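Local coordinates for protein GP37 (Pseudomonas phage phikz, PDB 5FT0) that inhibits the host RNA degradosome, probably by binding RNase E and so protecting RNA from degradation during phage infection, at residues 147-153 with 198-204; 19-25 with 82-87; 77-81 with 131-135; 113-117 with 250-254. All coordinates share one frame; numbering follows the deposited sequence.

Interaction 1. Residues 147-153 with 198-204; sequences SSYQGIF and VEMYQFI
Tyr149 lays one face of its ring along the aliphatic part of Gln202, whose CB sits 3.7 Å from the ring centroid in a CH-pi contact displaced toward the rim. The two side chains run side by side in the same direction, and the CG of Gln202 comes within 3.3 Å of Tyr149 OH. Beyond this stem the amide turns elsewhere: its NE2 donates to Phe203 O and its OE1 is bonded to Thr207. On the other face of the sheet Gln150 and Tyr201 also run alongside each other, NE2 of Gln150 over one ring face, amide and ring planes 20° apart. The hydroxyl of Tyr201 donates to Glu199 OE1, 2.6 Å away.

Strand 149-151 is one of the two outermost strands, within this chain, of the large antiparallel sheet, and it enters the pairing through a classic beta bulge in which Ser148 and Tyr149 both face Gln202. Gln202 O accepts from Ser148 N at 2.7 Å and more weakly from Tyr149 N, while Gln202 N returns a straight bond to Tyr149 O (165° at the hydrogen).

Ser147, just before the bulge, sets its CB over the Phe203 ring, 3.8 Å from the centroid, and its OG bonds back to Leu143 O in helix 140-146. At the far end the selenium of Met200, a selenomethionine, meets the edge of the Phe153 ring in a Met-aromatic contact, 5.5 Å from its centroid.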
# COMPACT_ATOMS: atom_id res chain seq x y z
N SER A 147 9.01 -24.29 -3.99
CA SER A 147 10.31 -24.24 -3.34
C SER A 147 11.26 -25.25 -3.97
O SER A 147 10.84 -26.18 -4.67
CB SER A 147 10.19 -24.52 -1.83
OG SER A 147 9.74 -25.84 -1.59
N SER A 148 12.55 -25.05 -3.72
CA SER A 148 13.57 -25.96 -4.23
C SER A 148 13.49 -27.31 -3.53
O SER A 148 13.38 -28.36 -4.18
CB SER A 148 14.96 -25.35 -4.07
OG SER A 148 15.05 -24.12 -4.78
N TYR A 149 13.54 -27.31 -2.20
CA TYR A 149 13.48 -28.54 -1.42
C TYR A 149 13.09 -28.18 0.01
O TYR A 149 13.06 -27.01 0.39
CB TYR A 149 14.82 -29.29 -1.46
CG TYR A 149 16.00 -28.46 -1.02
CD1 TYR A 149 16.69 -27.67 -1.93
CD2 TYR A 149 16.42 -28.46 0.30
CE1 TYR A 149 17.77 -26.91 -1.53
CE2 TYR A 149 17.51 -27.70 0.71
CZ TYR A 149 18.18 -26.93 -0.21
OH TYR A 149 19.25 -26.17 0.18
N GLN A 150 12.79 -29.22 0.79
CA GLN A 150 12.52 -29.07 2.21
C GLN A 150 13.74 -29.50 3.03
O GLN A 150 14.56 -30.30 2.58
CB GLN A 150 11.32 -29.91 2.63
CG GLN A 150 9.97 -29.33 2.25
CD GLN A 150 8.87 -29.76 3.21
OE1 GLN A 150 7.97 -30.51 2.85
NE2 GLN A 150 8.96 -29.29 4.45
N GLY A 151 13.84 -28.95 4.23
CA GLY A 151 14.87 -29.35 5.17
C GLY A 151 14.25 -29.74 6.50
O GLY A 151 13.02 -29.78 6.63
N ILE A 152 15.08 -30.04 7.50
CA ILE A 152 14.61 -30.37 8.84
C ILE A 152 15.14 -29.31 9.80
O ILE A 152 16.35 -29.09 9.87
CB ILE A 152 15.04 -31.78 9.27
CG1 ILE A 152 14.62 -32.82 8.23
CG2 ILE A 152 14.48 -32.12 10.65
CD1 ILE A 152 13.19 -33.31 8.37
N PHE A 153 14.23 -28.66 10.51
CA PHE A 153 14.56 -27.61 11.46
C PHE A 153 14.28 -28.10 12.87
O PHE A 153 13.21 -28.67 13.13
CB PHE A 153 13.76 -26.33 11.17
CG PHE A 153 14.22 -25.13 11.95
CD1 PHE A 153 15.20 -24.30 11.45
CD2 PHE A 153 13.65 -24.83 13.18
CE1 PHE A 153 15.62 -23.18 12.16
CE2 PHE A 153 14.06 -23.73 13.90
CZ PHE A 153 15.05 -22.90 13.39
N VAL A 198 6.57 -27.96 12.54
CA VAL A 198 7.70 -27.16 12.10
C VAL A 198 8.09 -27.64 10.71
O VAL A 198 8.38 -28.83 10.53
CB VAL A 198 8.90 -27.25 13.06
CG1 VAL A 198 9.99 -26.27 12.64
CG2 VAL A 198 8.46 -26.99 14.49
N GLU A 199 8.09 -26.74 9.73
CA GLU A 199 8.42 -27.10 8.36
C GLU A 199 9.31 -26.03 7.76
O GLU A 199 8.97 -24.85 7.77
CB GLU A 199 7.15 -27.30 7.53
CG GLU A 199 6.55 -28.69 7.70
CD GLU A 199 5.12 -28.78 7.20
OE1 GLU A 199 4.75 -28.02 6.28
OE2 GLU A 199 4.36 -29.62 7.74
N MSE A 200 10.47 -26.46 7.26
CA MSE A 200 11.42 -25.55 6.63
C MSE A 200 11.41 -25.74 5.12
O MSE A 200 11.42 -26.87 4.63
CB MSE A 200 12.82 -25.77 7.19
CG MSE A 200 13.92 -25.04 6.43
SE MSE A 200 15.62 -24.96 7.38
CE MSE A 200 15.99 -26.86 7.53
N TYR A 201 11.38 -24.63 4.39
CA TYR A 201 11.36 -24.66 2.94
C TYR A 201 12.53 -23.83 2.42
O TYR A 201 12.74 -22.70 2.87
CB TYR A 201 10.04 -24.13 2.38
CG TYR A 201 8.85 -24.95 2.80
CD1 TYR A 201 8.45 -26.06 2.06
CD2 TYR A 201 8.13 -24.64 3.95
CE1 TYR A 201 7.37 -26.82 2.43
CE2 TYR A 201 7.04 -25.40 4.33
CZ TYR A 201 6.67 -26.49 3.57
OH TYR A 201 5.59 -27.25 3.95
N GLN A 202 13.28 -24.40 1.48
CA GLN A 202 14.40 -23.72 0.86
C GLN A 202 13.99 -23.28 -0.54
O GLN A 202 13.59 -24.10 -1.36
CB GLN A 202 15.64 -24.62 0.80
CG GLN A 202 16.87 -23.91 0.25
CD GLN A 202 17.34 -22.79 1.16
OE1 GLN A 202 17.30 -22.92 2.39
NE2 GLN A 202 17.78 -21.69 0.57
N PHE A 203 14.08 -21.98 -0.79
CA PHE A 203 13.92 -21.42 -2.11
C PHE A 203 15.30 -21.03 -2.64
O PHE A 203 16.30 -21.09 -1.92
CB PHE A 203 12.97 -20.22 -2.08
CG PHE A 203 11.61 -20.54 -1.53
CD1 PHE A 203 11.39 -20.58 -0.16
CD2 PHE A 203 10.55 -20.81 -2.38
CE1 PHE A 203 10.14 -20.89 0.35
CE2 PHE A 203 9.29 -21.12 -1.88
CZ PHE A 203 9.09 -21.16 -0.50
N ILE A 204 15.34 -20.63 -3.91
CA ILE A 204 16.62 -20.24 -4.49
C ILE A 204 17.17 -19.00 -3.79
O ILE A 204 18.39 -18.87 -3.63
CB ILE A 204 16.49 -20.01 -6.01
CG1 ILE A 204 15.17 -19.32 -6.35
CG2 ILE A 204 16.64 -21.33 -6.76
CD1 ILE A 204 14.97 -19.07 -7.83

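Interaction 2. Residues 19-25 with 82-87; sequences DGLHHPH and NLKYVD
The contact joins two surface loops, one between helix 8-15 and strand 30-37, the other the tight connection between helices 67-82 and 87-98, where Val86 occupies the N-cap position. Residues 19-25 lie across this helix junction and are bonded to both sides of it. At one end the backbone N of His25 donates to Asn82 OD1 at 2.8 Å, almost in line with the side-chain carbonyl; Asn82 ND2 is bonded in turn to Ile78 O, which ties the amide back to its own helix. At the other end Asp87 N, in the first turn of the second helix, donates to Gly20 O over 3.0 Å with N-H...O nearly straight (178°), though the donor stands above the plane of the Gly20 carbonyl.

The carboxylate of Asp87 also meets residues 19-25. Its OD2 receives His22 ND1 at 3.2 Å on the syn side, close to the imidazole plane but 33° out of the carboxylate plane. A water accepts from His22 N; its oxygen lies 2.6 Å from Tyr85 O, to which it donates, and it donates also to Asp87 OD1.

Between these polar ends Leu21, with CG opposite the backbone N (chi1 -179°), places CD1 3.9 Å from Tyr85 CB, while its CB meets Val86 CG2. Leu15 of helix 8-15 also packs on Leu21. With one carboxylate oxygen taking the imidazole N-H and the other the water, the proximity of Asp87 would be expected to favour protonation of His22.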
# COMPACT_ATOMS: atom_id res chain seq x y z
N ASP A 19 -6.26 -17.54 28.77
CA ASP A 19 -5.34 -17.18 29.84
C ASP A 19 -4.46 -16.00 29.44
O ASP A 19 -3.97 -15.93 28.31
CB ASP A 19 -4.45 -18.38 30.18
CG ASP A 19 -4.98 -19.19 31.34
OD1 ASP A 19 -6.22 -19.21 31.55
OD2 ASP A 19 -4.16 -19.81 32.04
N GLY A 20 -4.26 -15.08 30.38
CA GLY A 20 -3.32 -14.00 30.20
C GLY A 20 -3.73 -12.91 29.24
O GLY A 20 -2.93 -12.00 28.98
N LEU A 21 -4.94 -12.96 28.70
CA LEU A 21 -5.43 -11.92 27.80
C LEU A 21 -6.17 -10.86 28.63
O LEU A 21 -7.16 -11.17 29.30
CB LEU A 21 -6.35 -12.49 26.73
CG LEU A 21 -6.89 -11.47 25.73
CD1 LEU A 21 -5.75 -10.70 25.07
CD2 LEU A 21 -7.77 -12.13 24.68
N HIS A 22 -5.68 -9.63 28.58
CA HIS A 22 -6.33 -8.52 29.27
C HIS A 22 -6.57 -7.30 28.40
O HIS A 22 -7.42 -6.48 28.76
CB HIS A 22 -5.51 -8.09 30.50
CG HIS A 22 -5.35 -9.17 31.52
ND1 HIS A 22 -4.17 -9.86 31.70
CD2 HIS A 22 -6.23 -9.68 32.42
CE1 HIS A 22 -4.33 -10.75 32.66
NE2 HIS A 22 -5.57 -10.67 33.11
N HIS A 23 -5.87 -7.16 27.28
CA HIS A 23 -6.00 -5.99 26.41
C HIS A 23 -6.26 -6.47 24.99
O HIS A 23 -5.39 -6.41 24.12
CB HIS A 23 -4.75 -5.12 26.49
CG HIS A 23 -4.36 -4.77 27.89
ND1 HIS A 23 -5.10 -3.91 28.67
CD2 HIS A 23 -3.33 -5.18 28.66
CE1 HIS A 23 -4.54 -3.79 29.86
NE2 HIS A 23 -3.45 -4.55 29.88
N PRO A 24 -7.47 -6.96 24.72
CA PRO A 24 -7.79 -7.42 23.37
C PRO A 24 -7.88 -6.24 22.41
O PRO A 24 -7.93 -5.08 22.80
CB PRO A 24 -9.16 -8.09 23.54
CG PRO A 24 -9.76 -7.39 24.70
CD PRO A 24 -8.62 -7.06 25.63
N HIS A 25 -7.89 -6.58 21.12
CA HIS A 25 -8.17 -5.60 20.08
C HIS A 25 -9.53 -4.97 20.32
O HIS A 25 -10.38 -5.55 21.00
CB HIS A 25 -8.12 -6.27 18.71
CG HIS A 25 -8.12 -5.32 17.55
ND1 HIS A 25 -9.29 -4.85 16.97
CD2 HIS A 25 -7.11 -4.75 16.87
CE1 HIS A 25 -8.98 -4.04 15.98
NE2 HIS A 25 -7.67 -3.96 15.89
N ASN A 82 -6.21 -12.50 18.53
CA ASN A 82 -5.95 -11.82 19.79
C ASN A 82 -4.92 -12.54 20.65
O ASN A 82 -4.57 -12.02 21.72
CB ASN A 82 -7.25 -11.64 20.57
CG ASN A 82 -8.07 -10.48 20.05
OD1 ASN A 82 -7.86 -9.33 20.46
ND2 ASN A 82 -8.99 -10.75 19.13
N LEU A 83 -4.43 -13.70 20.22
CA LEU A 83 -3.32 -14.34 20.92
C LEU A 83 -2.10 -13.44 20.98
O LEU A 83 -1.32 -13.51 21.94
CB LEU A 83 -2.96 -15.67 20.24
CG LEU A 83 -4.00 -16.77 20.32
CD1 LEU A 83 -3.55 -17.99 19.52
CD2 LEU A 83 -4.28 -17.14 21.77
N LYS A 84 -1.92 -12.59 19.97
CA LYS A 84 -0.80 -11.65 19.94
C LYS A 84 -0.79 -10.73 21.15
O LYS A 84 0.27 -10.22 21.52
CB LYS A 84 -0.85 -10.80 18.67
CG LYS A 84 -0.25 -11.47 17.45
CD LYS A 84 -0.61 -10.69 16.19
CE LYS A 84 -2.08 -10.85 15.87
NZ LYS A 84 -2.58 -9.79 14.95
N TYR A 85 -1.94 -10.50 21.77
CA TYR A 85 -2.06 -9.57 22.89
C TYR A 85 -2.04 -10.26 24.24
O TYR A 85 -2.14 -9.58 25.27
CB TYR A 85 -3.33 -8.73 22.73
CG TYR A 85 -3.41 -8.06 21.38
CD1 TYR A 85 -2.44 -7.15 20.98
CD2 TYR A 85 -4.44 -8.35 20.50
CE1 TYR A 85 -2.50 -6.54 19.74
CE2 TYR A 85 -4.51 -7.74 19.25
CZ TYR A 85 -3.54 -6.83 18.88
OH TYR A 85 -3.60 -6.22 17.65
N VAL A 86 -1.92 -11.59 24.27
CA VAL A 86 -1.69 -12.29 25.53
C VAL A 86 -0.37 -11.81 26.11
O VAL A 86 0.65 -11.73 25.41
CB VAL A 86 -1.69 -13.81 25.29
CG1 VAL A 86 -1.16 -14.54 26.51
CG2 VAL A 86 -3.10 -14.29 24.96
N ASP A 87 -0.38 -11.48 27.41
CA ASP A 87 0.75 -10.87 28.10
C ASP A 87 2.09 -11.47 27.70
O ASP A 87 2.95 -10.78 27.14
CB ASP A 87 0.56 -10.98 29.62
CG ASP A 87 -0.51 -10.06 30.15
OD1 ASP A 87 -0.84 -9.06 29.47
OD2 ASP A 87 -1.03 -10.32 31.25
O HOH W 1 -3.36 -8.86 27.49

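Interaction 3. Residues 77-81 with 131-135; sequences RIIAD and MPGVH
Successive bends in Arg77, with chi2 at -57° and chi3 at -62°, curl the side chain back from helix 67-82 and lay its guanidinium across the turn at Gly133. The flat group has Gly133 O over the centre of one face, and NE lies 3.4 Å from Gly133 CA. NH2 makes a weak, bent hydrogen bond to Pro132 O at 3.2 Å, while NH1 is bonded to Tyr73 OH, one helical turn earlier.

The turn is a type II beta turn from Met131 to Val134, with Pro132 and Gly133 at its central positions, and it ends strand 122-132 of the large sheet. Ala80, a turn further along the helix, faces it squarely: its CB is 3.8 Å from Pro132 CB and 3.5 Å from Gly133 N. Asp81 brings OD1 to 3.3 Å from Pro132 CG, so CB of the proline rests on the helix backbone at Ala80 and CG on this carboxylate oxygen. Phe225 of the adjacent strand 220-232 also packs on Pro132.

Only one weak hydrogen bond crosses between the segments, so helix and turn are joined mainly by close packing, and the charge of Arg77 probably gains from the carbonyl oxygens of Pro132, weakly bonded, and Gly133, over its face.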
# COMPACT_ATOMS: atom_id res chain seq x y z
N ARG A 77 -11.06 -17.30 14.16
CA ARG A 77 -10.12 -16.33 13.60
C ARG A 77 -9.94 -15.14 14.54
O ARG A 77 -8.85 -14.58 14.64
CB ARG A 77 -10.60 -15.85 12.23
CG ARG A 77 -10.74 -16.95 11.17
CD ARG A 77 -9.44 -17.72 10.95
NE ARG A 77 -8.35 -16.88 10.47
CZ ARG A 77 -8.01 -16.74 9.19
NH1 ARG A 77 -8.67 -17.40 8.25
NH2 ARG A 77 -7.00 -15.96 8.85
N ILE A 78 -11.01 -14.73 15.24
CA ILE A 78 -10.89 -13.63 16.19
C ILE A 78 -10.04 -14.05 17.39
O ILE A 78 -9.20 -13.28 17.87
CB ILE A 78 -12.28 -13.14 16.62
CG1 ILE A 78 -13.06 -12.59 15.42
CG2 ILE A 78 -12.17 -12.09 17.72
CD1 ILE A 78 -14.47 -12.15 15.76
N ILE A 79 -10.25 -15.27 17.88
CA ILE A 79 -9.45 -15.77 18.99
C ILE A 79 -7.97 -15.81 18.61
O ILE A 79 -7.11 -15.29 19.33
CB ILE A 79 -9.94 -17.16 19.43
CG1 ILE A 79 -11.37 -17.07 19.98
CG2 ILE A 79 -8.99 -17.78 20.45
CD1 ILE A 79 -12.02 -18.41 20.18
N ALA A 80 -7.67 -16.41 17.45
CA ALA A 80 -6.28 -16.47 16.99
C ALA A 80 -5.70 -15.07 16.79
O ALA A 80 -4.52 -14.84 17.08
CB ALA A 80 -6.19 -17.28 15.70
N ASP A 81 -6.52 -14.14 16.31
CA ASP A 81 -6.06 -12.77 16.10
C ASP A 81 -5.64 -12.09 17.40
O ASP A 81 -4.79 -11.19 17.38
CB ASP A 81 -7.15 -11.95 15.42
CG ASP A 81 -6.88 -11.70 13.95
OD1 ASP A 81 -5.70 -11.50 13.60
OD2 ASP A 81 -7.84 -11.70 13.16
N MSE A 131 0.84 -15.25 11.62
CA MSE A 131 -0.24 -15.67 10.74
C MSE A 131 -1.36 -16.37 11.52
O MSE A 131 -1.48 -17.60 11.47
CB MSE A 131 0.29 -16.59 9.64
CG MSE A 131 1.44 -15.98 8.84
SE MSE A 131 2.22 -17.23 7.56
CE MSE A 131 0.68 -17.46 6.38
N PRO A 132 -2.18 -15.59 12.22
CA PRO A 132 -3.26 -16.19 13.01
C PRO A 132 -4.31 -16.83 12.11
O PRO A 132 -4.62 -16.32 11.03
CB PRO A 132 -3.84 -15.00 13.78
CG PRO A 132 -3.52 -13.82 12.93
CD PRO A 132 -2.19 -14.12 12.29
N GLY A 133 -4.84 -17.96 12.56
CA GLY A 133 -5.85 -18.68 11.82
C GLY A 133 -5.33 -19.52 10.67
O GLY A 133 -6.14 -20.10 9.94
N VAL A 134 -4.01 -19.60 10.49
CA VAL A 134 -3.41 -20.33 9.39
C VAL A 134 -2.55 -21.45 9.97
O VAL A 134 -1.88 -21.26 10.99
CB VAL A 134 -2.57 -19.41 8.48
CG1 VAL A 134 -1.87 -20.20 7.38
CG2 VAL A 134 -3.44 -18.31 7.89
N HIS A 135 -2.58 -22.61 9.32
CA HIS A 135 -1.71 -23.73 9.64
C HIS A 135 -0.95 -24.13 8.38
O HIS A 135 -1.49 -24.08 7.28
CB HIS A 135 -2.52 -24.92 10.17
CG HIS A 135 -1.69 -25.97 10.83
ND1 HIS A 135 -0.88 -26.84 10.13
CD2 HIS A 135 -1.56 -26.31 12.14
CE1 HIS A 135 -0.27 -27.65 10.98
NE2 HIS A 135 -0.67 -27.35 12.20

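Interaction 4. Residues 113-117 with 250-254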
# COMPACT_ATOMS: atom_id res chain seq x y z
N HIS A 113 12.17 -1.70 7.57
CA HIS A 113 11.45 -0.65 6.86
C HIS A 113 12.14 -0.34 5.53
O HIS A 113 13.37 -0.27 5.46
CB HIS A 113 11.36 0.62 7.70
CG HIS A 113 10.69 1.75 6.98
ND1 HIS A 113 11.39 2.72 6.29
CD2 HIS A 113 9.38 2.06 6.83
CE1 HIS A 113 10.54 3.58 5.76
NE2 HIS A 113 9.32 3.20 6.07
N ILE A 114 11.33 -0.14 4.49
CA ILE A 114 11.82 0.16 3.15
C ILE A 114 11.37 1.55 2.70
O ILE A 114 12.20 2.38 2.32
CB ILE A 114 11.37 -0.91 2.13
CG1 ILE A 114 11.81 -2.30 2.59
CG2 ILE A 114 11.92 -0.60 0.75
CD1 ILE A 114 13.30 -2.42 2.84
N ALA A 115 10.07 1.81 2.74
CA ALA A 115 9.54 3.07 2.24
C ALA A 115 8.23 3.38 2.95
O ALA A 115 7.59 2.49 3.52
CB ALA A 115 9.33 3.04 0.72
N ASP A 116 7.83 4.65 2.90
CA ASP A 116 6.60 5.10 3.54
C ASP A 116 5.42 5.15 2.58
O ASP A 116 4.32 5.55 3.00
CB ASP A 116 6.81 6.48 4.17
CG ASP A 116 7.60 6.40 5.47
OD1 ASP A 116 7.01 6.02 6.50
OD2 ASP A 116 8.81 6.72 5.46
N GLY A 117 5.61 4.76 1.32
CA GLY A 117 4.51 4.51 0.40
C GLY A 117 3.52 5.65 0.29
O GLY A 117 3.89 6.83 0.24
N LEU A 250 15.60 3.08 -2.33
CA LEU A 250 14.60 2.27 -1.63
C LEU A 250 13.47 3.11 -1.08
O LEU A 250 12.30 2.70 -1.11
CB LEU A 250 15.27 1.48 -0.51
CG LEU A 250 16.21 0.34 -0.92
CD1 LEU A 250 16.79 -0.33 0.32
CD2 LEU A 250 15.46 -0.67 -1.76
N SER A 251 13.78 4.31 -0.57
CA SER A 251 12.75 5.16 0.01
C SER A 251 11.74 5.64 -1.03
O SER A 251 10.61 5.99 -0.66
CB SER A 251 13.38 6.36 0.71
OG SER A 251 14.14 7.14 -0.20
N HIS A 252 12.12 5.67 -2.30
CA HIS A 252 11.24 6.14 -3.37
C HIS A 252 10.43 5.02 -4.00
O HIS A 252 9.58 5.30 -4.86
CB HIS A 252 12.06 6.86 -4.44
CG HIS A 252 12.94 7.95 -3.90
ND1 HIS A 252 12.44 9.13 -3.41
CD2 HIS A 252 14.28 8.02 -3.77
CE1 HIS A 252 13.43 9.89 -3.00
NE2 HIS A 252 14.56 9.24 -3.21
N ILE A 253 10.65 3.77 -3.60
CA ILE A 253 9.92 2.65 -4.17
C ILE A 253 8.43 2.77 -3.84
O ILE A 253 8.05 3.18 -2.73
CB ILE A 253 10.50 1.32 -3.66
CG1 ILE A 253 11.91 1.12 -4.20
CG2 ILE A 253 9.62 0.15 -4.05
CD1 ILE A 253 12.52 -0.21 -3.81
N ARG A 254 7.58 2.43 -4.80
CA ARG A 254 6.14 2.38 -4.61
C ARG A 254 5.60 1.11 -5.25
O ARG A 254 6.26 0.47 -6.08
CB ARG A 254 5.45 3.62 -5.21
CG ARG A 254 5.90 4.95 -4.63
CD ARG A 254 5.51 5.09 -3.17
NE ARG A 254 5.90 6.39 -2.62
CZ ARG A 254 7.04 6.62 -1.98
NH1 ARG A 254 7.91 5.64 -1.78
NH2 ARG A 254 7.30 7.84 -1.52
O HOH W 2 9.64 6.46 2.10
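Ala115 points its methyl group into the end of helix 249-252, where CB lies 3.5 Å from both Leu250 O and Ser251 O. This is where the end of strand 109-115, in the large antiparallel sheet, meets the short helix 249-252: Ile114 and Ala115 form a classic beta bulge in the strand, both facing Leu123 of the next one. Beside the alanine, Ile114 directs CG2 to Leu250 CB at 4.1 Å, the two side chains meeting at a slant. Leu123 and Leu125 pack against Ile114 from within the sheet.

Arg254 completes the first shell. Its guanidinium passes beside the turn at Gly117, with Gly117 N over one face near the rim and Arg254 CD 3.8 Å from Gly117 CA. What fixes the group is its own segment: NH1 donates to Ser251 O at 2.9 Å and to Ile253 O at 2.6 Å, both acceptors close to the guanidinium plane. The bend at chi2 (-66°) helps fold the chain back onto the carbonyls of Ser251, in the helix, and Ile253, just after it. Ser251 O has a further partner, a water that also accepts from Asp116 N and so bridges the two segments, which share no direct hydrogen bond.

Further out lies the second subunit. Arg254 pairs through its backbone with an antiparallel strand of that chain, continuing the sheet across the dimer interface, and Phe244 of the second subunit packs on Leu250. His252 is turned away from strand 109-115, and its NE2 is hydrogen-bonded to OD2 of Asp205 of the second subunit.

Interactions 1, 3 and 4 all reach the seven-stranded antiparallel sheet: interaction 1 at its 149-151 edge, interactions 3 and 4 through the neighbouring strands 122-132 and 109-115. The centres of interactions 3 and 4 are nevertheless about 29 Å apart. Interactions 2 and 3 cross along the chain and adjoin, residues 82-87 continuing from 77-81, and their centres are about 13 Å apart; interactions 1 and 2 fall on opposite sides of the chain's centre, about 32 Å between centres. The bound arginine lies about 10 Å from the side chain of Glu199 in interaction 1 and about 13 Å from that of Val134 in interaction 3. Of the four, interaction 4 alone touches the second subunit.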